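Local coordinates for protein 2-hydroxyisobutyryl-CoA synthetase (Aquincola tertiaricarbonis, PDB 6HE0) that belongs to the ANL superfamily of AMP-binding enzymes and binds coenzyme A between its large N-terminal part and its smaller C-terminal domain, at residues T375-N380 and G447-V452; G126-T131 and S173-S178; Y219-Y224 and S408-L413. All blocks are in the same frame, centred on the assembly; numbering follows the deposited sequence.

Contact 1: residues T375-N380 and G447-V452. With COA (coenzyme A), chain D.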
# COMPACT_ATOMS: atom_id res chain seq x y z
N THR A 375 -22.88 -0.71 0.85
CA THR A 375 -21.49 -1.02 0.55
C THR A 375 -21.35 -1.80 -0.79
O THR A 375 -22.20 -2.65 -1.10
CB THR A 375 -20.86 -1.71 1.76
OG1 THR A 375 -21.13 -0.90 2.91
CG2 THR A 375 -19.38 -1.81 1.65
N ILE A 376 -20.30 -1.43 -1.59
CA ILE A 376 -19.92 -2.07 -2.87
C ILE A 376 -18.46 -2.41 -2.76
O ILE A 376 -17.62 -1.52 -2.71
CB ILE A 376 -20.23 -1.19 -4.12
CG1 ILE A 376 -21.76 -0.92 -4.26
CG2 ILE A 376 -19.60 -1.75 -5.42
CD1 ILE A 376 -22.70 -2.15 -4.55
N ARG A 377 -18.16 -3.70 -2.67
CA ARG A 377 -16.80 -4.20 -2.57
C ARG A 377 -16.00 -3.49 -1.47
O ARG A 377 -14.85 -3.10 -1.68
CB ARG A 377 -16.10 -4.17 -3.96
CG ARG A 377 -16.95 -4.79 -5.06
CD ARG A 377 -16.19 -5.04 -6.34
NE ARG A 377 -15.88 -3.77 -7.01
CZ ARG A 377 -16.67 -3.14 -7.87
NH1 ARG A 377 -17.86 -3.64 -8.17
NH2 ARG A 377 -16.29 -2.00 -8.42
N GLY A 378 -16.62 -3.36 -0.28
CA GLY A 378 -16.00 -2.74 0.90
C GLY A 378 -16.02 -1.22 0.92
O GLY A 378 -15.46 -0.61 1.84
N GLU A 379 -16.65 -0.59 -0.11
CA GLU A 379 -16.70 0.87 -0.25
C GLU A 379 -18.10 1.37 0.03
O GLU A 379 -19.08 0.84 -0.51
CB GLU A 379 -16.25 1.28 -1.68
CG GLU A 379 -16.28 2.78 -1.98
CD GLU A 379 -15.36 3.65 -1.14
OE1 GLU A 379 -14.28 3.17 -0.73
OE2 GLU A 379 -15.75 4.81 -0.85
N ASN A 380 -18.18 2.38 0.90
CA ASN A 380 -19.44 3.04 1.28
C ASN A 380 -19.97 3.85 0.13
O ASN A 380 -19.22 4.59 -0.50
CB ASN A 380 -19.20 3.97 2.45
CG ASN A 380 -18.99 3.30 3.76
OD1 ASN A 380 -18.77 3.99 4.76
ND2 ASN A 380 -19.11 1.97 3.82
N GLY A 447 -15.19 5.99 -6.05
CA GLY A 447 -13.94 5.29 -5.76
C GLY A 447 -13.98 3.85 -6.24
O GLY A 447 -12.99 3.12 -6.13
N VAL A 448 -15.14 3.42 -6.79
CA VAL A 448 -15.36 2.04 -7.32
C VAL A 448 -15.98 2.15 -8.67
O VAL A 448 -16.75 3.09 -8.92
CB VAL A 448 -16.23 1.10 -6.42
CG1 VAL A 448 -15.48 0.69 -5.15
CG2 VAL A 448 -17.60 1.72 -6.10
N ARG A 449 -15.70 1.17 -9.52
CA ARG A 449 -16.23 1.07 -10.88
C ARG A 449 -17.70 0.70 -10.80
O ARG A 449 -18.07 -0.32 -10.20
CB ARG A 449 -15.43 -0.01 -11.65
CG ARG A 449 -15.82 -0.23 -13.13
CD ARG A 449 -15.26 -1.54 -13.71
NE ARG A 449 -15.32 -2.64 -12.74
CZ ARG A 449 -16.40 -3.39 -12.50
NH1 ARG A 449 -17.51 -3.21 -13.21
NH2 ARG A 449 -16.38 -4.32 -11.56
N ALA A 450 -18.55 1.55 -11.38
CA ALA A 450 -19.97 1.25 -11.48
C ALA A 450 -20.25 0.88 -12.93
O ALA A 450 -19.53 1.33 -13.84
CB ALA A 450 -20.79 2.47 -11.10
N LYS A 451 -21.25 0.05 -13.16
CA LYS A 451 -21.64 -0.28 -14.53
C LYS A 451 -22.78 0.70 -14.89
O LYS A 451 -23.70 0.84 -14.10
CB LYS A 451 -22.10 -1.75 -14.66
CG LYS A 451 -22.59 -2.08 -16.09
CD LYS A 451 -22.73 -3.58 -16.32
CE LYS A 451 -23.50 -3.88 -17.59
NZ LYS A 451 -24.71 -4.71 -17.32
N VAL A 452 -22.68 1.42 -16.01
CA VAL A 452 -23.67 2.41 -16.45
C VAL A 452 -24.35 2.00 -17.78
O VAL A 452 -23.67 1.75 -18.77
CB VAL A 452 -23.09 3.86 -16.50
CG1 VAL A 452 -24.14 4.86 -16.99
CG2 VAL A 452 -22.57 4.30 -15.14
N1A COA D . -10.46 -6.08 -2.26
C2A COA D . -9.53 -6.60 -3.06
N3A COA D . -9.50 -6.66 -4.39
C4A COA D . -10.61 -6.14 -4.92
C5A COA D . -11.67 -5.57 -4.23
C6A COA D . -11.57 -5.54 -2.82
N6A COA D . -12.47 -4.99 -2.02
N7A COA D . -12.66 -5.15 -5.11
C8A COA D . -12.20 -5.49 -6.29
N9A COA D . -10.96 -6.08 -6.25
C1B COA D . -10.16 -6.53 -7.40
C2B COA D . -10.96 -7.30 -8.43
O2B COA D . -11.19 -8.64 -7.99
C3B COA D . -10.14 -7.06 -9.70
O3B COA D . -8.98 -7.92 -9.79
P3B COA D . -8.95 -9.28 -10.58
O7A COA D . -7.59 -9.51 -11.03
O8A COA D . -9.43 -10.27 -9.58
O9A COA D . -9.98 -9.22 -11.71
C4B COA D . -9.58 -5.65 -9.51
O4B COA D . -9.62 -5.40 -8.08
C5B COA D . -10.33 -4.57 -10.25
O5B COA D . -11.73 -4.73 -9.91
P1A COA D . -12.85 -3.64 -10.21
O1A COA D . -14.20 -4.09 -9.80
O2A COA D . -12.86 -3.19 -11.64
O3A COA D . -12.28 -2.40 -9.38
P2A COA D . -12.77 -1.36 -8.28
O4A COA D . -13.48 -0.29 -8.99
O5A COA D . -13.65 -2.08 -7.28
O6A COA D . -11.42 -0.91 -7.54
CBP COA D . -10.42 -1.42 -5.39
CCP COA D . -10.73 -1.93 -6.79
CDP COA D . -9.79 -2.52 -4.52
CEP COA D . -9.41 -0.26 -5.54
CAP COA D . -11.74 -0.92 -4.75
OAP COA D . -12.77 -1.91 -4.70
C9P COA D . -11.59 -0.25 -3.39
O9P COA D . -10.98 0.81 -3.29
N8P COA D . -12.13 -0.85 -2.34
C7P COA D . -11.95 -0.29 -1.01
C6P COA D . -12.85 -0.89 -0.02
C5P COA D . -12.13 -1.83 0.90
O5P COA D . -11.55 -2.83 0.47
N4P COA D . -12.23 -1.54 2.20
C3P COA D . -12.17 -2.54 3.25
C2P COA D . -10.78 -2.77 3.81
S1P COA D . -10.73 -4.57 3.95
O HOH W 1 -19.70 -2.45 -10.02
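Arg-377 and Arg-449 meet around the diphosphate of coenzyme A in a buried, largely polar contact of the C-terminal domain. It joins the tight turn between strands 374-376 and 379-381 to the loop leading from helix 428-446 into strand 451-454. The turn, Ile-376 to Glu-379, is a type I' beta turn, and Gly-378 readily takes the positive phi it needs. A bend at chi3 (-71°) swings the Arg-377 guanidinium across the loop, where NH2 gives a nearly straight bond (171°) to Arg-449 O at 3.0 Å, meeting a lone pair in the carbonyl plane. A water accepts from Arg-377 NH1 and donates to the same Arg-449 O; Asp-411 O is a second partner of NH1. Toward the ligand, Arg-377 NE reaches coenzyme A O5A at 2.8 Å, and NH2 shares that oxygen. Arg-449 N lies 2.7 Å from coenzyme A O4A of the same phosphate, while its NE and NH2 hold O2A and O1A of the other, each at 2.8 Å. Beside the charged groups, Val-448 CG1 packs on Glu-379 CB at 3.6 Å, a short branched side chain against the aliphatic part of the glutamate. The two guanidinium planes are only 12° apart, with Arg-449 NH2 over the rim of one Arg-377 face. Such close placing of like charges implies a pocket made for an anion; the diphosphate and Glu-412, salt-bridged to Arg-449 NH2, probably balance both.

Contact 2: residues G126-T131 and S173-S178. With COA (coenzyme A), chain D.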
# COMPACT_ATOMS: atom_id res chain seq x y z
N GLY A 126 -7.78 9.06 4.01
CA GLY A 126 -9.04 9.71 3.74
C GLY A 126 -10.11 8.76 3.28
O GLY A 126 -9.98 7.53 3.42
N THR A 127 -11.17 9.33 2.74
CA THR A 127 -12.31 8.59 2.20
C THR A 127 -12.64 9.08 0.80
O THR A 127 -12.10 10.08 0.33
CB THR A 127 -13.55 8.68 3.12
OG1 THR A 127 -13.95 10.04 3.25
CG2 THR A 127 -13.30 8.06 4.50
N SER A 128 -13.49 8.33 0.12
CA SER A 128 -14.06 8.61 -1.19
C SER A 128 -15.55 8.67 -0.93
O SER A 128 -15.99 8.48 0.21
CB SER A 128 -13.76 7.47 -2.17
OG SER A 128 -12.41 7.47 -2.59
N GLY A 129 -16.33 8.86 -1.99
CA GLY A 129 -17.77 8.78 -1.89
C GLY A 129 -18.51 10.08 -2.01
O GLY A 129 -19.72 10.05 -2.16
N THR A 130 -17.84 11.20 -1.88
CA THR A 130 -18.57 12.45 -1.98
C THR A 130 -18.11 13.29 -3.14
O THR A 130 -16.92 13.29 -3.50
CB THR A 130 -18.54 13.24 -0.64
OG1 THR A 130 -17.19 13.60 -0.33
CG2 THR A 130 -19.18 12.48 0.52
N THR A 131 -19.06 14.05 -3.70
CA THR A 131 -18.80 15.07 -4.71
C THR A 131 -18.09 16.21 -3.94
O THR A 131 -18.19 16.28 -2.70
CB THR A 131 -20.12 15.56 -5.32
OG1 THR A 131 -21.01 15.97 -4.27
CG2 THR A 131 -20.77 14.53 -6.26
N SER A 173 -3.98 2.38 0.04
CA SER A 173 -4.24 3.69 -0.55
C SER A 173 -4.78 4.62 0.57
O SER A 173 -4.23 4.60 1.68
CB SER A 173 -5.22 3.54 -1.72
OG SER A 173 -5.40 4.77 -2.39
N LEU A 174 -5.84 5.40 0.30
CA LEU A 174 -6.48 6.31 1.28
C LEU A 174 -7.09 5.58 2.49
O LEU A 174 -7.09 6.14 3.58
CB LEU A 174 -7.66 7.05 0.60
CG LEU A 174 -7.32 8.02 -0.51
CD1 LEU A 174 -8.58 8.34 -1.33
CD2 LEU A 174 -6.62 9.27 0.04
N TYR A 175 -7.68 4.41 2.29
CA TYR A 175 -8.48 3.70 3.28
C TYR A 175 -7.65 3.12 4.42
O TYR A 175 -6.57 2.57 4.19
CB TYR A 175 -9.39 2.66 2.58
CG TYR A 175 -9.99 3.24 1.31
CD1 TYR A 175 -10.64 4.48 1.32
CD2 TYR A 175 -9.76 2.64 0.07
CE1 TYR A 175 -11.06 5.09 0.14
CE2 TYR A 175 -10.23 3.22 -1.10
CZ TYR A 175 -10.89 4.43 -1.07
OH TYR A 175 -11.35 4.99 -2.23
N MET A 176 -8.17 3.27 5.67
CA MET A 176 -7.52 2.86 6.91
C MET A 176 -7.43 1.36 7.15
O MET A 176 -6.53 0.92 7.86
CB MET A 176 -8.18 3.54 8.11
CG MET A 176 -8.05 5.03 8.13
SD MET A 176 -6.32 5.52 8.25
CE MET A 176 -5.90 5.08 9.94
N GLY A 177 -8.34 0.60 6.55
CA GLY A 177 -8.44 -0.85 6.69
C GLY A 177 -7.13 -1.60 6.61
O GLY A 177 -6.67 -2.18 7.60
N SER A 178 -6.53 -1.61 5.43
CA SER A 178 -5.26 -2.33 5.19
C SER A 178 -4.11 -1.81 6.09
O SER A 178 -3.32 -2.62 6.59
CB SER A 178 -4.88 -2.25 3.73
OG SER A 178 -4.79 -0.89 3.35
N1A COA D . -10.46 -6.08 -2.26
C2A COA D . -9.53 -6.60 -3.06
N3A COA D . -9.50 -6.66 -4.39
C4A COA D . -10.61 -6.14 -4.92
C5A COA D . -11.67 -5.57 -4.23
C6A COA D . -11.57 -5.54 -2.82
N6A COA D . -12.47 -4.99 -2.02
N7A COA D . -12.66 -5.15 -5.11
C8A COA D . -12.20 -5.49 -6.29
N9A COA D . -10.96 -6.08 -6.25
C1B COA D . -10.16 -6.53 -7.40
C2B COA D . -10.96 -7.30 -8.43
O2B COA D . -11.19 -8.64 -7.99
C3B COA D . -10.14 -7.06 -9.70
O3B COA D . -8.98 -7.92 -9.79
P3B COA D . -8.95 -9.28 -10.58
O7A COA D . -7.59 -9.51 -11.03
O8A COA D . -9.43 -10.27 -9.58
O9A COA D . -9.98 -9.22 -11.71
C4B COA D . -9.58 -5.65 -9.51
O4B COA D . -9.62 -5.40 -8.08
C5B COA D . -10.33 -4.57 -10.25
O5B COA D . -11.73 -4.73 -9.91
P1A COA D . -12.85 -3.64 -10.21
O1A COA D . -14.20 -4.09 -9.80
O2A COA D . -12.86 -3.19 -11.64
O3A COA D . -12.28 -2.40 -9.38
P2A COA D . -12.77 -1.36 -8.28
O4A COA D . -13.48 -0.29 -8.99
O5A COA D . -13.65 -2.08 -7.28
O6A COA D . -11.42 -0.91 -7.54
CBP COA D . -10.42 -1.42 -5.39
CCP COA D . -10.73 -1.93 -6.79
CDP COA D . -9.79 -2.52 -4.52
CEP COA D . -9.41 -0.26 -5.54
CAP COA D . -11.74 -0.92 -4.75
OAP COA D . -12.77 -1.91 -4.70
C9P COA D . -11.59 -0.25 -3.39
O9P COA D . -10.98 0.81 -3.29
N8P COA D . -12.13 -0.85 -2.34
C7P COA D . -11.95 -0.29 -1.01
C6P COA D . -12.85 -0.89 -0.02
C5P COA D . -12.13 -1.83 0.90
O5P COA D . -11.55 -2.83 0.47
N4P COA D . -12.23 -1.54 2.20
C3P COA D . -12.17 -2.54 3.25
C2P COA D . -10.78 -2.77 3.81
S1P COA D . -10.73 -4.57 3.95
O HOH W 2 -10.40 5.48 5.16
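The glycine-, serine- and threonine-rich loop that follows strand 121-126 is held here against the start of helix 176-187, with Gly-126 and Ser-128 touching Leu-174 and Tyr-175. At one end the bond is between backbones: Gly-126 N donates to Leu-174 O at 3.0 Å with an angle of 166°. The extended glycine lets the two backbones come close, so that Leu-174 CB settles 3.7 Å from Gly-126 O. Gly-126 O accepts from a water oxygen at 2.7 Å, and the water in turn accepts from Met-176 N near the beginning of the helix, a bridge that serves two buried polar atoms at once.

The sequence GTSGTT and its position after a strand mark the loop as the phosphate-binding loop characteristic of ANL enzymes. Consistent with this, the side chain of Thr-127 lies about 4 Å from a bound AMP at its nearest atoms, while its OG1 is hydrogen-bonded to Thr-135.

Further along, Ser-128 OG stands beside its backbone N (chi1 -74°) and from there lies 2.7 Å from Tyr-175 OH, a hydroxyl pair close enough to hydrogen-bond, with the serine oxygen at the edge of the ring and in its plane. Tyrosine suits this place because its ring is long enough to span from the helix start to the loop while its hydroxyl finds a polar mate. Leu-174 CB lies over the rim of one ring face, and CE2 of Tyr-175 comes within 3.3 Å of coenzyme A O9P. Trp-209 of the second subunit packs on Leu-174, and Arg-205 of that subunit packs on both Ser-128 and Tyr-175.

Contact 3: residues Y219-Y224 and S408-L413; sequences YGTPSY and SAMDEL. With COA (coenzyme A), chain D.
Met-410 lies along the edge of the Tyr-224 ring in a Met-aromatic contact, at the seam where the C-terminal domain meets the N-terminal end of helix 222-234. Met-410 SD is 5.4 Å from the centroid of the Tyr-224 ring and 86° off the ring normal, so the sulfur sits almost in the ring plane and leaves the face to the ligand. Adenine takes that face: coenzyme A C2A lies 3.3 Å above the ring plane, over its centre. Tyr-224 achieves this with CG anti to its backbone N (chi1 -171°), which lays the ring out from the helix, and its hydroxyl is bonded to Ser-203.

Met-410 runs straight through chi2 and then bends at chi3 (82°), bringing CE round to coenzyme A N7A at 3.4 Å. The flexible, unbranched chain suits a spot where one side chain must fit tyrosine edge, purine and helix start together; CE also comes within 3.6 Å of Ser-223 OG.

Thr-221 is the N-cap of the helix, its OG1 taking a weak bond from Tyr-224 N. Two residues on, Ser-223, small enough to let the loop approach, packs CB on Ala-409 O at 3.4 Å. Its OG is bonded to Glu-252 and also accepts from a water at 2.7 Å. Asp-411, whose OD1 forms salt bridges with Arg-474 and Arg-406, receives a weak bond from this water at OD2, while Asp-411 N donates to the water oxygen at 3.0 Å.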
# COMPACT_ATOMS: atom_id res chain seq x y z
N TYR A 219 -6.06 -11.02 5.75
CA TYR A 219 -6.96 -9.91 5.94
C TYR A 219 -7.44 -9.35 4.60
O TYR A 219 -6.61 -9.05 3.72
CB TYR A 219 -6.29 -8.78 6.74
CG TYR A 219 -7.12 -7.51 6.76
CD1 TYR A 219 -8.11 -7.32 7.71
CD2 TYR A 219 -6.94 -6.52 5.79
CE1 TYR A 219 -8.88 -6.16 7.75
CE2 TYR A 219 -7.73 -5.36 5.79
CZ TYR A 219 -8.69 -5.18 6.78
OH TYR A 219 -9.46 -4.05 6.83
N GLY A 220 -8.74 -9.10 4.52
CA GLY A 220 -9.36 -8.43 3.38
C GLY A 220 -10.84 -8.20 3.60
O GLY A 220 -11.28 -8.14 4.75
N THR A 221 -11.63 -8.13 2.51
CA THR A 221 -13.10 -8.11 2.57
C THR A 221 -13.57 -9.56 2.47
O THR A 221 -12.87 -10.38 1.83
CB THR A 221 -13.82 -7.21 1.51
OG1 THR A 221 -13.61 -7.68 0.17
CG2 THR A 221 -13.47 -5.75 1.62
N PRO A 222 -14.73 -9.93 3.07
CA PRO A 222 -15.16 -11.35 2.97
C PRO A 222 -15.42 -11.80 1.53
O PRO A 222 -15.03 -12.90 1.16
CB PRO A 222 -16.43 -11.39 3.84
CG PRO A 222 -16.34 -10.20 4.71
CD PRO A 222 -15.66 -9.14 3.90
N SER A 223 -16.04 -10.94 0.69
CA SER A 223 -16.34 -11.29 -0.69
C SER A 223 -15.05 -11.48 -1.51
O SER A 223 -15.01 -12.36 -2.36
CB SER A 223 -17.27 -10.26 -1.32
OG SER A 223 -16.74 -8.95 -1.25
N TYR A 224 -13.99 -10.71 -1.22
CA TYR A 224 -12.70 -10.89 -1.89
C TYR A 224 -12.10 -12.27 -1.63
O TYR A 224 -11.61 -12.92 -2.56
CB TYR A 224 -11.69 -9.76 -1.57
CG TYR A 224 -10.45 -9.86 -2.42
CD1 TYR A 224 -10.53 -9.83 -3.81
CD2 TYR A 224 -9.20 -10.05 -1.84
CE1 TYR A 224 -9.39 -9.91 -4.61
CE2 TYR A 224 -8.04 -10.14 -2.63
CZ TYR A 224 -8.14 -10.04 -4.01
OH TYR A 224 -7.03 -10.17 -4.80
N SER A 408 -21.72 -12.80 -9.22
CA SER A 408 -20.47 -13.54 -9.09
C SER A 408 -19.96 -13.35 -7.66
O SER A 408 -20.76 -13.00 -6.81
CB SER A 408 -19.45 -13.15 -10.16
OG SER A 408 -19.38 -11.74 -10.29
N ALA A 409 -18.69 -13.55 -7.38
CA ALA A 409 -18.21 -13.45 -5.99
C ALA A 409 -18.27 -12.04 -5.35
O ALA A 409 -18.24 -11.92 -4.12
CB ALA A 409 -16.81 -13.99 -5.91
N MET A 410 -18.32 -10.99 -6.14
CA MET A 410 -18.32 -9.65 -5.56
C MET A 410 -19.40 -8.78 -6.11
O MET A 410 -19.98 -9.11 -7.15
CB MET A 410 -16.94 -8.98 -5.67
CG MET A 410 -15.86 -9.74 -4.92
SD MET A 410 -14.26 -8.95 -5.01
CE MET A 410 -14.45 -7.75 -3.73
N ASP A 411 -19.71 -7.68 -5.37
CA ASP A 411 -20.78 -6.78 -5.76
C ASP A 411 -20.54 -6.14 -7.09
O ASP A 411 -19.39 -5.90 -7.49
CB ASP A 411 -20.98 -5.64 -4.75
CG ASP A 411 -21.06 -6.07 -3.32
OD1 ASP A 411 -21.95 -6.86 -2.99
OD2 ASP A 411 -20.26 -5.56 -2.51
N GLU A 412 -21.66 -5.84 -7.75
CA GLU A 412 -21.73 -5.05 -8.97
C GLU A 412 -22.76 -3.98 -8.73
O GLU A 412 -23.85 -4.24 -8.19
CB GLU A 412 -22.04 -5.90 -10.22
CG GLU A 412 -20.80 -6.61 -10.78
CD GLU A 412 -19.66 -5.74 -11.32
OE1 GLU A 412 -18.49 -6.20 -11.30
OE2 GLU A 412 -19.92 -4.60 -11.77
N LEU A 413 -22.38 -2.76 -9.04
CA LEU A 413 -23.22 -1.60 -8.92
C LEU A 413 -23.66 -1.26 -10.34
O LEU A 413 -22.83 -0.88 -11.15
CB LEU A 413 -22.40 -0.41 -8.38
CG LEU A 413 -23.11 0.66 -7.53
CD1 LEU A 413 -22.29 1.92 -7.45
CD2 LEU A 413 -24.52 0.96 -8.01
N1A COA D . -10.46 -6.08 -2.26
C2A COA D . -9.53 -6.60 -3.06
N3A COA D . -9.50 -6.66 -4.39
C4A COA D . -10.61 -6.14 -4.92
C5A COA D . -11.67 -5.57 -4.23
C6A COA D . -11.57 -5.54 -2.82
N6A COA D . -12.47 -4.99 -2.02
N7A COA D . -12.66 -5.15 -5.11
C8A COA D . -12.20 -5.49 -6.29
N9A COA D . -10.96 -6.08 -6.25
C1B COA D . -10.16 -6.53 -7.40
C2B COA D . -10.96 -7.30 -8.43
O2B COA D . -11.19 -8.64 -7.99
C3B COA D . -10.14 -7.06 -9.70
O3B COA D . -8.98 -7.92 -9.79
P3B COA D . -8.95 -9.28 -10.58
O7A COA D . -7.59 -9.51 -11.03
O8A COA D . -9.43 -10.27 -9.58
O9A COA D . -9.98 -9.22 -11.71
C4B COA D . -9.58 -5.65 -9.51
O4B COA D . -9.62 -5.40 -8.08
C5B COA D . -10.33 -4.57 -10.25
O5B COA D . -11.73 -4.73 -9.91
P1A COA D . -12.85 -3.64 -10.21
O1A COA D . -14.20 -4.09 -9.80
O2A COA D . -12.86 -3.19 -11.64
O3A COA D . -12.28 -2.40 -9.38
P2A COA D . -12.77 -1.36 -8.28
O4A COA D . -13.48 -0.29 -8.99
O5A COA D . -13.65 -2.08 -7.28
O6A COA D . -11.42 -0.91 -7.54
CBP COA D . -10.42 -1.42 -5.39
CCP COA D . -10.73 -1.93 -6.79
CDP COA D . -9.79 -2.52 -4.52
CEP COA D . -9.41 -0.26 -5.54
CAP COA D . -11.74 -0.92 -4.75
OAP COA D . -12.77 -1.91 -4.70
C9P COA D . -11.59 -0.25 -3.39
O9P COA D . -10.98 0.81 -3.29
N8P COA D . -12.13 -0.85 -2.34
C7P COA D . -11.95 -0.29 -1.01
C6P COA D . -12.85 -0.89 -0.02
C5P COA D . -12.13 -1.83 0.90
O5P COA D . -11.55 -2.83 0.47
N4P COA D . -12.23 -1.54 2.20
C3P COA D . -12.17 -2.54 3.25
C2P COA D . -10.78 -2.77 3.81
S1P COA D . -10.73 -4.57 3.95
O HOH W 3 -18.27 -7.30 -2.71

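All three contacts are buried and all touch coenzyme A, but they belong to different parts of the fold. Contact 1 lies within the C-terminal domain and contact 2 within the N-terminal part, whereas contact 3 joins the two. Their chemistry differs accordingly: charged groups meet the diphosphate in contact 1, backbone and water bonds and a hydroxyl pair dominate contact 2, and a methionine and a tyrosine ring pack against one face of the adenine in contact 3. Contacts 1 and 3 share a sheet, strands 451-454 and 412-419 being neighbours, and their centres are 10 Å apart. Glu-379 of contact 1 packs on Ser-128 and Tyr-175, linking contact 2 to the C-terminal domain.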